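Local coordinates for protein CurJ (Moorea producens 3L, PDB 5TZ6) that probably catalyses vinylogous dehydration of a polyketide intermediate, as the dehydratase domain of a synthase module in curacin biosynthesis, at residues I149-E152 with E153-R157; L96-N100 with N101-F105. The protein carries 1 engineered substitution. One frame throughout, in Å; residues are numbered along the deposited sequence.

Both contacts are local and lie on the surface of a dehydratase domain that belongs to the HotDog clan, consistent with the double-hotdog fold of polyketide dehydratases. Contact 2 comes first along the chain, at the turn of the hairpin formed by strands 90-99 and 102-110; contact 1 follows, running from the residues just before helix 151-157 to its end, and this helix rests on strands 194-200, 258-267 and 274-282. Their centres are 37 Å apart, and their nearest atoms are separated by about 25 Å. Contacts 1 and 2 are centred 24 and 21 Å from the centre of the chain, and neither lends a residue to the pocket that holds the hydroxy-methylheptenoic acid ligand.

Contact 1 (I149-E152 with E153-R157); sequences IPLE and EIQAR
The first turn of helix 151-157 starts at Pro150, the N-cap residue, whose O accepts Ile154 N at 3.2 Å. Its ring follows a cis peptide bond and lies alongside the Glu153 side chain, both pointing the same way, with Pro150 CG 3.6 Å from Glu153 CB; the Glu153 carboxylate turns outward. One residue on, Gln155 N repeats the i to i+4 pattern by donating to Leu151 O at 3.2 Å, while the following bond, from Ala156 N to Glu152 O, is weak.

This short helix is packed against the sheet side of the HotDog-clan domain, and Ile154 is its buried residue. With CG1 beside the backbone N and anti to the carbonyl carbon (chi1 -72°), the Ile154 chain runs back towards the N-cap, placing CG1 3.2 Å from Pro150 O. The same side chain touches Leu196 and Tyr262 on the neighbouring strands.

Leu151 and Gln155 cross at a slant on another flank of the helix. The Leu151 CD1 methyl meets the amide oxygen of Gln155, OE1, at a tight 3.1 Å, and Gln155 CG sits 3.5 Å from Leu151 O, beside the backbone bond. Both side chains also reach Trp260. On the exposed side, Glu152 doubles back over the helix start, bent at chi2 (-85°), so that Glu152 OE2 lies 2.8 Å from its own N; a carboxylate at this end of a helix is likely to be favoured by the local backbone dipoles.

Contact 2 (L96-N100 with N101-F105); sequences LTPQN and NSFSF
Asn101 lies side by side with Asn100, the two side chains pointing the same way and their amide planes turned 35° against each other, with Asn101 ND2 standing 3.6 Å from Asn100 OD1. Its backbone takes a left-handed helical conformation, as the chain reverses between Gln99 and Ser102. Ser102 follows, with O accepting Gln99 N at 2.9 Å; its OG makes a weak bond to Asn100 O across the turn, and the side chain also touches Lys138 and Ser140 on strand 132-141.

At Phe103 the contact changes face. The ring has Leu96 CD1 over one face, offset toward the rim, and Thr97 O near its plane at the edge, while Pro98 CA approaches Phe103 CD1 obliquely at 3.7 Å. Strands 90-99 and 102-110 form a beta hairpin here, with Leu96, Pro98, Phe103 and Phe105 on one face and Thr97, Gln99, Ser102 and Ser104 on the other.

Ser104 pairs with Thr97 as a hydrogen-bonded antiparallel pair: Thr97 N donates to Ser104 O at 2.8 Å, nearly straight at 172°, and Ser104 N returns a bond to Thr97 O. Held between its own backbone N and carbonyl carbon, Ser104 OG is set 3.2 Å from Thr97 CB. The same oxygen receives Gln99 NE2 at 3.0 Å (160° at the hydrogen), close to the amide plane of Gln99. The bend at chi2 of Gln99 carries the amide to this hydroxyl. A valine here would probably leave the Gln99 amide without this acceptor and set it free to turn.

Last comes Phe105, whose CB packs against Leu96 CD2 at 3.4 Å; its ring extends in the other direction from Leu96, though both side chains touch Leu139 of strand 132-141.

Contact 1 (I149-E152 with E153-R157)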
loop_
_atom_site.group_PDB
_atom_site.type_symbol
_atom_site.label_atom_id
_atom_site.label_comp_id
_atom_site.label_asym_id
_atom_site.label_seq_id
_atom_site.Cartn_x
_atom_site.Cartn_y
_atom_site.Cartn_z
ATOM N N ILE A 149 19.676 32.491 18.787
ATOM C CA ILE A 149 18.879 31.455 19.433
ATOM C C ILE A 149 18.584 31.874 20.875
ATOM O O ILE A 149 17.457 31.707 21.344
ATOM C CB ILE A 149 19.578 30.078 19.420
ATOM C CG1 ILE A 149 20.285 29.836 18.088
ATOM C CG2 ILE A 149 18.577 28.963 19.726
ATOM C CD1 ILE A 149 21.644 30.496 18.003
ATOM N N PRO A 150 19.589 32.416 21.598
ATOM C CA PRO A 150 21.015 32.677 21.351
ATOM C C PRO A 150 21.954 31.711 22.086
ATOM O O PRO A 150 21.783 31.499 23.287
ATOM C CB PRO A 150 21.203 34.102 21.889
ATOM C CG PRO A 150 19.965 34.381 22.759
ATOM C CD PRO A 150 19.160 33.114 22.818
ATOM N N LEU A 151 22.950 31.161 21.386
ATOM C CA LEU A 151 23.732 30.063 21.952
ATOM C C LEU A 151 24.685 30.526 23.050
ATOM O O LEU A 151 24.910 29.785 24.016
ATOM C CB LEU A 151 24.511 29.350 20.846
ATOM C CG LEU A 151 25.621 28.383 21.274
ATOM C CD1 LEU A 151 25.152 27.420 22.353
ATOM C CD2 LEU A 151 26.145 27.616 20.069
ATOM N N GLU A 152 25.249 31.729 22.936
ATOM C CA GLU A 152 26.171 32.189 23.972
ATOM C C GLU A 152 25.426 32.754 25.178
ATOM O O GLU A 152 25.857 32.558 26.319
ATOM C CB GLU A 152 27.151 33.223 23.407
ATOM C CG GLU A 152 26.508 34.356 22.626
ATOM C CD GLU A 152 26.275 33.996 21.169
ATOM O OE1 GLU A 152 27.227 34.128 20.366
ATOM O OE2 GLU A 152 25.157 33.550 20.831
ATOM N N GLU A 153 24.310 33.453 24.951
ATOM C CA GLU A 153 23.467 33.875 26.066
ATOM C C GLU A 153 23.007 32.690 26.907
ATOM O O GLU A 153 22.871 32.812 28.130
ATOM C CB GLU A 153 22.257 34.653 25.551
ATOM C CG GLU A 153 22.273 36.126 25.903
ATOM C CD GLU A 153 22.237 36.359 27.401
ATOM O OE1 GLU A 153 22.638 37.457 27.845
ATOM O OE2 GLU A 153 21.817 35.441 28.136
ATOM N N ILE A 154 22.787 31.535 26.280
ATOM C CA ILE A 154 22.306 30.372 27.016
ATOM C C ILE A 154 23.445 29.701 27.769
ATOM O O ILE A 154 23.265 29.230 28.899
ATOM C CB ILE A 154 21.595 29.394 26.064
ATOM C CG1 ILE A 154 20.246 29.970 25.622
ATOM C CG2 ILE A 154 21.417 28.043 26.730
ATOM C CD1 ILE A 154 19.602 29.221 24.470
ATOM N N GLN A 155 24.629 29.632 27.161
ATOM C CA GLN A 155 25.778 29.067 27.857
ATOM C C GLN A 155 26.143 29.853 29.108
ATOM O O GLN A 155 26.908 29.345 29.936
ATOM C CB GLN A 155 26.977 28.982 26.910
ATOM C CG GLN A 155 26.948 27.745 26.025
ATOM C CD GLN A 155 27.904 27.832 24.858
ATOM O OE1 GLN A 155 27.795 27.072 23.897
ATOM N NE2 GLN A 155 28.844 28.765 24.931
ATOM N N ALA A 156 25.607 31.062 29.273
ATOM C CA ALA A 156 25.836 31.862 30.469
ATOM C C ALA A 156 24.872 31.502 31.594
ATOM O O ALA A 156 25.273 31.456 32.761
ATOM C CB ALA A 156 25.716 33.351 30.134
ATOM N N ARG A 157 23.601 31.262 31.266
ATOM C CA ARG A 157 22.632 30.849 32.276
ATOM C C ARG A 157 22.831 29.406 32.721
ATOM O O ARG A 157 22.447 29.056 33.841
ATOM C CB ARG A 157 21.207 31.034 31.751
ATOM C CG ARG A 157 20.811 32.487 31.556
ATOM C CD ARG A 157 19.356 32.620 31.157
ATOM N NE ARG A 157 19.078 31.927 29.906
ATOM C CZ ARG A 157 18.082 32.243 29.086
ATOM N NH1 ARG A 157 17.899 31.559 27.965
ATOM N NH2 ARG A 157 17.272 33.250 29.386
#

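Contact 2 (L96-N100 with N101-F105)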
loop_
_atom_site.group_PDB
_atom_site.type_symbol
_atom_site.label_atom_id
_atom_site.label_comp_id
_atom_site.label_asym_id
_atom_site.label_seq_id
_atom_site.Cartn_x
_atom_site.Cartn_y
_atom_site.Cartn_z
ATOM N N LEU A 96 -3.710 8.996 7.671
ATOM C CA LEU A 96 -3.920 10.434 7.582
ATOM C C LEU A 96 -5.320 10.699 7.035
ATOM O O LEU A 96 -5.642 10.302 5.911
ATOM C CB LEU A 96 -2.858 11.084 6.691
ATOM C CG LEU A 96 -1.378 10.924 7.038
ATOM C CD1 LEU A 96 -0.535 11.763 6.094
ATOM C CD2 LEU A 96 -1.106 11.317 8.486
ATOM N N THR A 97 -6.135 11.388 7.828
ATOM C CA THR A 97 -7.467 11.799 7.437
ATOM C C THR A 97 -7.425 13.274 7.085
ATOM O O THR A 97 -6.976 14.082 7.915
ATOM C CB THR A 97 -8.462 11.560 8.567
ATOM O OG1 THR A 97 -8.558 10.156 8.821
ATOM C CG2 THR A 97 -9.862 12.107 8.183
ATOM N N PRO A 98 -7.831 13.668 5.882
ATOM C CA PRO A 98 -7.784 15.089 5.522
ATOM C C PRO A 98 -8.694 15.914 6.417
ATOM O O PRO A 98 -9.852 15.567 6.644
ATOM C CB PRO A 98 -8.263 15.107 4.063
ATOM C CG PRO A 98 -8.085 13.709 3.568
ATOM C CD PRO A 98 -8.260 12.815 4.761
ATOM N N GLN A 99 -8.150 17.011 6.933
ATOM C CA GLN A 99 -8.925 18.017 7.644
ATOM C C GLN A 99 -8.766 19.341 6.910
ATOM O O GLN A 99 -8.335 19.352 5.756
ATOM C CB GLN A 99 -8.470 18.126 9.100
ATOM C CG GLN A 99 -8.588 16.826 9.884
ATOM C CD GLN A 99 -10.013 16.304 9.949
ATOM O OE1 GLN A 99 -10.975 17.067 9.833
ATOM N NE2 GLN A 99 -10.156 14.995 10.134
ATOM N N ASN A 100 -9.069 20.460 7.566
ATOM C CA ASN A 100 -8.876 21.774 6.957
ATOM C C ASN A 100 -7.389 22.123 6.955
ATOM O O ASN A 100 -6.820 22.455 8.000
ATOM C CB ASN A 100 -9.684 22.836 7.696
ATOM C CG ASN A 100 -9.505 24.217 7.095
ATOM O OD1 ASN A 100 -9.444 24.362 5.880
ATOM N ND2 ASN A 100 -9.420 25.235 7.944
ATOM N N ASN A 101 -6.756 22.041 5.785
ATOM C CA ASN A 101 -5.349 22.413 5.622
ATOM C C ASN A 101 -4.448 21.663 6.599
ATOM O O ASN A 101 -3.452 22.196 7.092
ATOM C CB ASN A 101 -5.170 23.923 5.787
ATOM C CG ASN A 101 -5.682 24.700 4.599
ATOM O OD1 ASN A 101 -5.550 24.263 3.454
ATOM N ND2 ASN A 101 -6.284 25.856 4.861
ATOM N N SER A 102 -4.790 20.408 6.864
ATOM C CA SER A 102 -4.033 19.565 7.783
ATOM C C SER A 102 -4.517 18.130 7.608
ATOM O O SER A 102 -5.403 17.849 6.796
ATOM C CB SER A 102 -4.183 20.041 9.229
ATOM O OG SER A 102 -5.523 19.919 9.676
ATOM N N PHE A 103 -3.910 17.222 8.367
ATOM C CA PHE A 103 -4.316 15.826 8.442
ATOM C C PHE A 103 -4.394 15.436 9.909
ATOM O O PHE A 103 -3.450 15.677 10.663
ATOM C CB PHE A 103 -3.314 14.898 7.741
ATOM C CG PHE A 103 -3.201 15.113 6.259
ATOM C CD1 PHE A 103 -4.118 14.548 5.391
ATOM C CD2 PHE A 103 -2.147 15.840 5.733
ATOM C CE1 PHE A 103 -4.009 14.736 4.023
ATOM C CE2 PHE A 103 -2.027 16.026 4.371
ATOM C CZ PHE A 103 -2.962 15.474 3.512
ATOM N N SER A 104 -5.496 14.825 10.316
ATOM C CA SER A 104 -5.490 14.095 11.571
ATOM C C SER A 104 -4.804 12.759 11.329
ATOM O O SER A 104 -4.993 12.132 10.286
ATOM C CB SER A 104 -6.911 13.892 12.096
ATOM O OG SER A 104 -7.772 13.473 11.047
ATOM N N PHE A 105 -3.968 12.337 12.261
ATOM C CA PHE A 105 -3.213 11.118 12.049
ATOM C C PHE A 105 -3.415 10.162 13.211
ATOM O O PHE A 105 -3.554 10.576 14.372
ATOM C CB PHE A 105 -1.701 11.403 11.857
ATOM C CG PHE A 105 -1.012 11.868 13.104
ATOM C CD1 PHE A 105 -0.597 10.949 14.067
ATOM C CD2 PHE A 105 -0.776 13.216 13.322
ATOM C CE1 PHE A 105 0.033 11.371 15.237
ATOM C CE2 PHE A 105 -0.137 13.647 14.487
ATOM C CZ PHE A 105 0.264 12.722 15.445
#